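Local structure of cystathionine beta-lyases/cystathionine gamma-synthases (Corynebacterium glutamicum, 5X5H) at residues L340-P343 with A344-T347; E51-R54 with V55-T59; A139-D142 with N143-L146. The protein probably catalyses the pyridoxal-phosphate-dependent replacement of succinate in O-succinyl-L-homoserine by L-cysteine, giving cystathionine for methionine biosynthesis. All coordinates share one frame; numbering follows the deposited sequence.

The three contacts lie in series along the chain, and none nests in or crosses another. Interaction 2 comes first, in residues 51-59, where a loop is drawn tight just before helix 58-70 and two side chains reach the cofactor of the second subunit. Interaction 3 follows at 139-146 and closes the connection from helix 133-139 into strand 144-150 of the seven-stranded sheet. Interaction 1, at 340-347, comes last, at the exit of strand 339-341 from the five-stranded sheet. All are far apart: the closest pair, interactions 1 and 3, leaves about 19 Å between nearest atoms. Interactions 1 and 2 both touch the second subunit.

Interaction 1 (L340-P343 with A344-T347); sequences LEHP and ATMT
Glu341 at the end of its strand holds Thr347 six residues further on, and its side chain can be followed atom by atom. CB of Glu341 packs against the methyl CE of Met346 at 3.6 Å, where the two side chains run past each other in opposite directions. CG lies between the backbone N and the carbonyl carbon (chi1 66°), and the chain then bends at chi2, which presents the carboxylate to the returning loop. OE1 of Glu341 accepts from Thr347 N at 3.2 Å, and OE2 of Glu341 accepts from Thr347 OG1 at 2.7 Å. Both use the syn lone pair, so this two-pronged grip fixes the rotation of the carboxylate. OE2 has a second partner, a salt bridge to Arg364, which probably favours the charged form.

His342 supplies a second clasp. Its ND1 and Thr345 OG1 are hydrogen-bonded at 2.8 Å, with the hydroxyl in the plane of the ring and the bond nearly straight (169°); NE2, the other ring nitrogen, is bonded to Arg360 O. Between the two clasps Met346 SD receives a weak bond from His342 N at 3.5 Å. The backbone forms two overlapping beta turns, 342-345 and 343-346, with Thr345 N bonded to His342 O and Met346 N to Pro343 O, both at 3.2 Å.

These turns end strand 339-341 close to the active site: the Thr347 side chain is about 4 Å from that of Tyr107, a cofactor-binding residue. Pro43 of the second subunit packs on His342 and Thr345. Within the chain, strand 339-341 runs between strands 328-329 and 362-366, the imidazole of His342 rests on helix 313-323, and Pro343 leans on strand 362-366.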
loop_
_atom_site.group_PDB
_atom_site.type_symbol
_atom_site.label_atom_id
_atom_site.label_comp_id
_atom_site.label_asym_id
_atom_site.label_seq_id
_atom_site.Cartn_x
_atom_site.Cartn_y
_atom_site.Cartn_z
ATOM N N LEU A 340 4.138 -8.420 25.846
ATOM C CA LEU A 340 4.969 -9.255 26.728
ATOM C C LEU A 340 5.024 -10.719 26.215
ATOM O O LEU A 340 4.165 -11.111 25.456
ATOM C CB LEU A 340 4.587 -9.202 28.223
ATOM C CG LEU A 340 3.351 -9.979 28.636
ATOM C CD1 LEU A 340 3.127 -9.726 30.148
ATOM C CD2 LEU A 340 2.064 -9.748 28.009
ATOM N N GLU A 341 6.062 -11.413 26.660
ATOM C CA GLU A 341 6.208 -12.820 26.236
ATOM C C GLU A 341 7.013 -13.569 27.274
ATOM O O GLU A 341 7.581 -13.014 28.172
ATOM C CB GLU A 341 6.852 -12.904 24.871
ATOM C CG GLU A 341 8.294 -12.423 24.838
ATOM C CD GLU A 341 9.329 -13.368 24.249
ATOM O OE1 GLU A 341 9.011 -14.444 23.848
ATOM O OE2 GLU A 341 10.509 -12.961 24.147
ATOM N N HIS A 342 6.970 -14.869 27.148
ATOM C CA HIS A 342 7.743 -15.853 27.993
ATOM C C HIS A 342 8.924 -16.428 27.162
ATOM O O HIS A 342 8.659 -17.355 26.303
ATOM C CB HIS A 342 6.786 -16.873 28.386
ATOM C CG HIS A 342 7.359 -17.902 29.328
ATOM N ND1 HIS A 342 7.418 -19.261 29.014
ATOM C CD2 HIS A 342 7.859 -17.746 30.589
ATOM C CE1 HIS A 342 7.947 -19.889 30.066
ATOM N NE2 HIS A 342 8.250 -18.997 31.021
ATOM N N PRO A 343 10.119 -15.915 27.118
ATOM C CA PRO A 343 11.175 -16.344 26.115
ATOM C C PRO A 343 11.499 -17.784 26.073
ATOM O O PRO A 343 11.696 -18.307 24.970
ATOM C CB PRO A 343 12.384 -15.451 26.374
ATOM C CG PRO A 343 11.793 -14.269 27.100
ATOM C CD PRO A 343 10.590 -14.746 27.846
ATOM N N ALA A 344 11.416 -18.459 27.194
ATOM C CA ALA A 344 11.817 -19.900 27.202
ATOM C C ALA A 344 10.946 -20.729 26.298
ATOM O O ALA A 344 11.468 -21.718 25.726
ATOM C CB ALA A 344 11.750 -20.398 28.635
ATOM N N THR A 345 9.668 -20.335 26.127
ATOM C CA THR A 345 8.729 -21.128 25.297
ATOM C C THR A 345 8.456 -20.410 23.985
ATOM O O THR A 345 7.813 -20.980 23.086
ATOM C CB THR A 345 7.422 -21.453 26.102
ATOM O OG1 THR A 345 6.808 -20.228 26.493
ATOM C CG2 THR A 345 7.724 -22.322 27.356
ATOM N N MET A 346 8.896 -19.186 23.741
ATOM C CA MET A 346 8.450 -18.451 22.640
ATOM C C MET A 346 9.677 -18.025 21.911
ATOM O O MET A 346 10.216 -18.837 21.205
ATOM C CB MET A 346 7.566 -17.206 23.158
ATOM C CG MET A 346 6.215 -17.602 23.773
ATOM S SD MET A 346 5.143 -16.356 24.615
ATOM C CE MET A 346 4.719 -15.253 23.210
ATOM N N THR A 347 10.200 -16.810 22.041
ATOM C CA THR A 347 11.264 -16.342 21.078
ATOM C C THR A 347 12.597 -17.059 21.176
ATOM O O THR A 347 13.439 -17.023 20.244
ATOM C CB THR A 347 11.599 -14.854 21.296
ATOM O OG1 THR A 347 11.958 -14.656 22.684
ATOM C CG2 THR A 347 10.400 -13.946 20.831
#

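Interaction 2 (E51-R54 with V55-T59); sequences EYTR and VGNPT. With PLP (pyridoxal-5'-phosphate), chain B.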
loop_
_atom_site.group_PDB
_atom_site.type_symbol
_atom_site.label_atom_id
_atom_site.label_comp_id
_atom_site.label_asym_id
_atom_site.label_seq_id
_atom_site.Cartn_x
_atom_site.Cartn_y
_atom_site.Cartn_z
ATOM N N GLU A 51 18.306 0.871 -12.371
ATOM C CA GLU A 51 18.089 -0.085 -13.446
ATOM C C GLU A 51 17.059 -1.151 -13.079
ATOM O O GLU A 51 16.275 -1.572 -13.957
ATOM C CB GLU A 51 19.367 -0.718 -13.974
ATOM C CG GLU A 51 20.232 -1.445 -12.984
ATOM C CD GLU A 51 21.616 -1.722 -13.642
ATOM O OE1 GLU A 51 21.670 -1.929 -14.856
ATOM O OE2 GLU A 51 22.624 -1.557 -13.017
ATOM N N TYR A 52 17.174 -1.774 -11.875
ATOM C CA TYR A 52 16.364 -2.948 -11.586
ATOM C C TYR A 52 16.263 -2.946 -10.072
ATOM O O TYR A 52 17.281 -2.805 -9.378
ATOM C CB TYR A 52 17.041 -4.220 -12.089
ATOM C CG TYR A 52 16.203 -5.440 -11.921
ATOM C CD1 TYR A 52 15.058 -5.675 -12.709
ATOM C CD2 TYR A 52 16.565 -6.433 -11.059
ATOM C CE1 TYR A 52 14.294 -6.833 -12.500
ATOM C CE2 TYR A 52 15.813 -7.561 -10.846
ATOM C CZ TYR A 52 14.712 -7.791 -11.629
ATOM O OH TYR A 52 13.969 -8.945 -11.551
ATOM N N THR A 53 15.039 -3.084 -9.494
ATOM C CA THR A 53 14.870 -2.831 -8.051
ATOM C C THR A 53 15.677 -3.745 -7.147
ATOM O O THR A 53 16.138 -3.292 -6.132
ATOM C CB THR A 53 13.365 -2.814 -7.810
ATOM O OG1 THR A 53 12.883 -1.553 -8.272
ATOM C CG2 THR A 53 12.979 -2.982 -6.303
ATOM N N ARG A 54 15.913 -4.999 -7.528
ATOM C CA ARG A 54 16.776 -5.839 -6.691
ATOM C C ARG A 54 18.188 -5.304 -6.582
ATOM O O ARG A 54 18.848 -5.435 -5.537
ATOM C CB ARG A 54 16.806 -7.263 -7.302
ATOM C CG ARG A 54 17.815 -8.134 -6.518
ATOM C CD ARG A 54 17.768 -9.594 -6.764
ATOM N NE ARG A 54 17.460 -10.044 -8.038
ATOM C CZ ARG A 54 18.249 -10.036 -9.113
ATOM N NH1 ARG A 54 17.800 -10.462 -10.234
ATOM N NH2 ARG A 54 19.461 -9.532 -9.075
ATOM N N VAL A 55 18.683 -4.587 -7.587
ATOM C CA VAL A 55 19.994 -3.926 -7.531
ATOM C C VAL A 55 20.008 -2.552 -6.926
ATOM O O VAL A 55 21.058 -1.982 -6.603
ATOM C CB VAL A 55 20.614 -3.967 -8.979
ATOM C CG1 VAL A 55 21.752 -3.068 -9.099
ATOM C CG2 VAL A 55 20.934 -5.444 -9.271
ATOM N N GLY A 56 18.861 -1.871 -6.856
ATOM C CA GLY A 56 18.703 -0.563 -6.261
ATOM C C GLY A 56 17.370 0.056 -6.558
ATOM O O GLY A 56 16.911 -0.057 -7.710
ATOM N N ASN A 57 16.765 0.782 -5.597
ATOM C CA ASN A 57 15.539 1.576 -5.869
ATOM C C ASN A 57 15.585 2.804 -5.029
ATOM O O ASN A 57 15.923 2.701 -3.819
ATOM C CB ASN A 57 14.330 0.659 -5.554
ATOM C CG ASN A 57 13.006 1.352 -5.745
ATOM O OD1 ASN A 57 12.656 2.246 -5.018
ATOM N ND2 ASN A 57 12.234 0.833 -6.699
ATOM N N PRO A 58 15.139 3.970 -5.498
ATOM C CA PRO A 58 15.248 5.200 -4.713
ATOM C C PRO A 58 14.519 5.197 -3.398
ATOM O O PRO A 58 14.901 5.906 -2.434
ATOM C CB PRO A 58 14.785 6.272 -5.636
ATOM C CG PRO A 58 14.485 5.636 -6.902
ATOM C CD PRO A 58 14.596 4.205 -6.853
ATOM N N THR A 59 13.363 4.541 -3.333
ATOM C CA THR A 59 12.565 4.516 -2.106
ATOM C C THR A 59 13.315 3.753 -1.016
ATOM O O THR A 59 13.348 4.181 0.128
ATOM C CB THR A 59 11.204 3.903 -2.326
ATOM O OG1 THR A 59 10.490 4.547 -3.411
ATOM C CG2 THR A 59 10.375 3.891 -1.046
HETATM N N1 PLP B . 15.461 -16.762 -13.148
HETATM C C2 PLP B . 15.141 -16.225 -14.305
HETATM C C2A PLP B . 14.902 -17.162 -15.441
HETATM C C3 PLP B . 14.873 -14.899 -14.386
HETATM O O3 PLP B . 14.503 -14.287 -15.562
HETATM C C4 PLP B . 15.011 -14.051 -13.274
HETATM C C4A PLP B . 14.733 -12.609 -13.402
HETATM C C5 PLP B . 15.518 -14.606 -12.075
HETATM C C6 PLP B . 15.707 -15.977 -12.076
HETATM C C5A PLP B . 15.839 -13.790 -10.825
HETATM O O4P PLP B . 14.616 -13.323 -10.160
HETATM P P PLP B . 14.613 -11.952 -9.364
HETATM O O1P PLP B . 15.011 -10.861 -10.339
HETATM O O2P PLP B . 13.168 -11.944 -8.905
HETATM O O3P PLP B . 15.581 -12.090 -8.187
HETATM O O HOH W 1 18.782 -0.157 -9.843
#
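Tyr52 O is the hub of a type I turn, extended by an i+4 bond, that leads into the N-cap of helix 58-70. It accepts from Val55 N at 2.9 Å, with the donor above the carbonyl plane, and from Gly56 N at 3.1 Å, in that plane. These two bonds fold the chain over Thr53 and Arg54, so the turn itself carries both residues that touch the cofactor. As in other trans-sulfuration enzymes, this loop reaches over to a neighbour: Tyr52 and Arg54 hold the phosphate of the PLP bound to the second subunit.

The packed side holds these groups. Tyr52 brings OH to O1P of the PLP in a very short bond, the oxygen lying at the ring edge. Arg54 bends at chi3 and meets the same phosphate edge-on: NE bonds to O3P of the PLP and NH1 to O1P, each at 2.8 Å. The guanidinium lays one face over CE2 of Tyr52, off toward the rim. Its NH2 is held by Gly233 O, and Tyr107 of the second subunit bonds NH1.

Toward solvent the contact loosens. Val55 and Glu51 are partly exposed, and CG1 of Val55 comes no nearer than 4.3 Å to OE2 of Glu51. Glu51 belongs to the magnesium site with Phe38 and Gln40, its side chain about 4 Å from the ion, and its carboxylate lies close to Glu331 of the second subunit. A water bridges the backbone here, accepting from Glu51 N and donating to Gly56 O.

Asn57 ends the loop as N-cap, its OD1 accepting from Thr59 N at 2.9 Å. Thr53 OG1 is bonded to Ser35 O; Asn57 ND2 donates to Thr53 OG1 in a nearly straight line (167°), the oxygen within 5° of the Asn57 amide plane.

Interaction 3 (A139-D142 with N143-L146); sequences AIKD and NTKL
Two hydrogen bonds tie Lys141 to Thr144. Lys141 N gives its hydrogen to Thr144 OG1 at 2.8 Å, an almost straight bond (166°), and Thr144 N returns to Lys141 O at 3.1 Å, approaching from well above the carbonyl plane. The hydroxyl reaches the backbone because OG1 of Thr144 sits beside its own nitrogen, anti to the carbonyl carbon (chi1 -60°). It is used twice, since His99 ND1 on the adjoining strand is bonded to it as well.

A water adds a further link: one molecule donates to Lys141 O at 3.0 Å and to Thr144 O at 2.7 Å, bridging the two carbonyls.

The backbone bond closes a type I beta turn, Lys141 to Thr144, with Asp142 and Asn143 at its corners. It carries the chain from helix 133-139 into strand 144-150, one of the parallel strands of the large sheet of this PLP-dependent fold, and lies at the surface away from the cofactor.

Van der Waals contact comes next. Lys141 and Asn143 run side by side, pointing the same way, so that CE of Lys141 lies 3.4 Å from OD1 of Asn143. On the other flank Ile140 crosses Thr144 at about a right angle, its CG2 lying 4.1 Å from CB of Thr144.

Charged and polar ends then reach beyond the turn. NZ of Lys141 makes a salt bridge with Glu124 OE1, while Asn143 ND2 donates to that same oxygen and to Gly97 O.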
loop_
_atom_site.group_PDB
_atom_site.type_symbol
_atom_site.label_atom_id
_atom_site.label_comp_id
_atom_site.label_asym_id
_atom_site.label_seq_id
_atom_site.Cartn_x
_atom_site.Cartn_y
_atom_site.Cartn_z
ATOM N N ALA A 139 38.907 -15.783 24.033
ATOM C CA ALA A 139 38.305 -16.572 23.057
ATOM C C ALA A 139 38.707 -16.270 21.585
ATOM O O ALA A 139 38.348 -17.078 20.720
ATOM C CB ALA A 139 36.810 -16.411 23.180
ATOM N N ILE A 140 39.353 -15.150 21.407
ATOM C CA ILE A 140 39.847 -14.733 20.063
ATOM C C ILE A 140 41.015 -15.640 19.655
ATOM O O ILE A 140 41.959 -15.788 20.506
ATOM C CB ILE A 140 40.272 -13.299 20.053
ATOM C CG1 ILE A 140 39.102 -12.335 20.411
ATOM C CG2 ILE A 140 40.925 -12.913 18.713
ATOM C CD1 ILE A 140 39.474 -10.916 20.610
ATOM N N LYS A 141 40.885 -16.294 18.516
ATOM C CA LYS A 141 41.905 -17.175 17.907
ATOM C C LYS A 141 42.403 -16.540 16.593
ATOM O O LYS A 141 41.922 -15.496 16.163
ATOM C CB LYS A 141 41.275 -18.532 17.611
ATOM C CG LYS A 141 40.544 -19.197 18.778
ATOM C CD LYS A 141 40.207 -20.605 18.488
ATOM C CE LYS A 141 39.192 -20.740 17.381
ATOM N NZ LYS A 141 38.921 -22.120 16.991
ATOM N N ASP A 142 43.388 -17.170 15.991
ATOM C CA ASP A 142 43.985 -16.610 14.796
ATOM C C ASP A 142 43.009 -16.609 13.630
ATOM O O ASP A 142 43.081 -15.688 12.825
ATOM C CB ASP A 142 45.158 -17.500 14.446
ATOM C CG ASP A 142 46.386 -17.196 15.288
ATOM O OD1 ASP A 142 46.442 -16.201 16.034
ATOM O OD2 ASP A 142 47.334 -17.982 15.175
ATOM N N ASN A 143 42.052 -17.496 13.677
ATOM C CA ASN A 143 40.998 -17.586 12.660
ATOM C C ASN A 143 39.693 -16.796 12.998
ATOM O O ASN A 143 38.742 -16.910 12.236
ATOM C CB ASN A 143 40.700 -18.959 12.186
ATOM C CG ASN A 143 40.091 -19.880 13.203
ATOM O OD1 ASN A 143 40.421 -19.680 14.433
ATOM N ND2 ASN A 143 39.244 -20.855 12.825
ATOM N N THR A 144 39.682 -16.095 14.105
ATOM C CA THR A 144 38.460 -15.308 14.520
ATOM C C THR A 144 38.353 -14.191 13.555
ATOM O O THR A 144 39.199 -13.333 13.503
ATOM C CB THR A 144 38.585 -14.802 15.919
ATOM O OG1 THR A 144 38.730 -15.964 16.796
ATOM C CG2 THR A 144 37.239 -14.060 16.335
ATOM N N LYS A 145 37.189 -14.116 12.854
ATOM C CA LYS A 145 36.883 -12.983 11.953
ATOM C C LYS A 145 35.784 -12.086 12.431
ATOM O O LYS A 145 35.649 -10.966 11.974
ATOM C CB LYS A 145 36.512 -13.557 10.568
ATOM C CG LYS A 145 37.585 -14.378 9.917
ATOM C CD LYS A 145 38.805 -13.522 9.617
ATOM C CE LYS A 145 39.644 -14.212 8.560
ATOM N NZ LYS A 145 40.267 -15.270 9.247
ATOM N N LEU A 146 35.065 -12.499 13.478
ATOM C CA LEU A 146 33.847 -11.779 13.901
ATOM C C LEU A 146 33.671 -11.929 15.390
ATOM O O LEU A 146 33.652 -13.070 15.903
ATOM C CB LEU A 146 32.669 -12.395 13.141
ATOM C CG LEU A 146 31.314 -11.722 13.381
ATOM C CD1 LEU A 146 31.277 -10.239 13.134
ATOM C CD2 LEU A 146 30.300 -12.485 12.487
HETATM O O HOH W 2 41.488 -12.802 14.901
#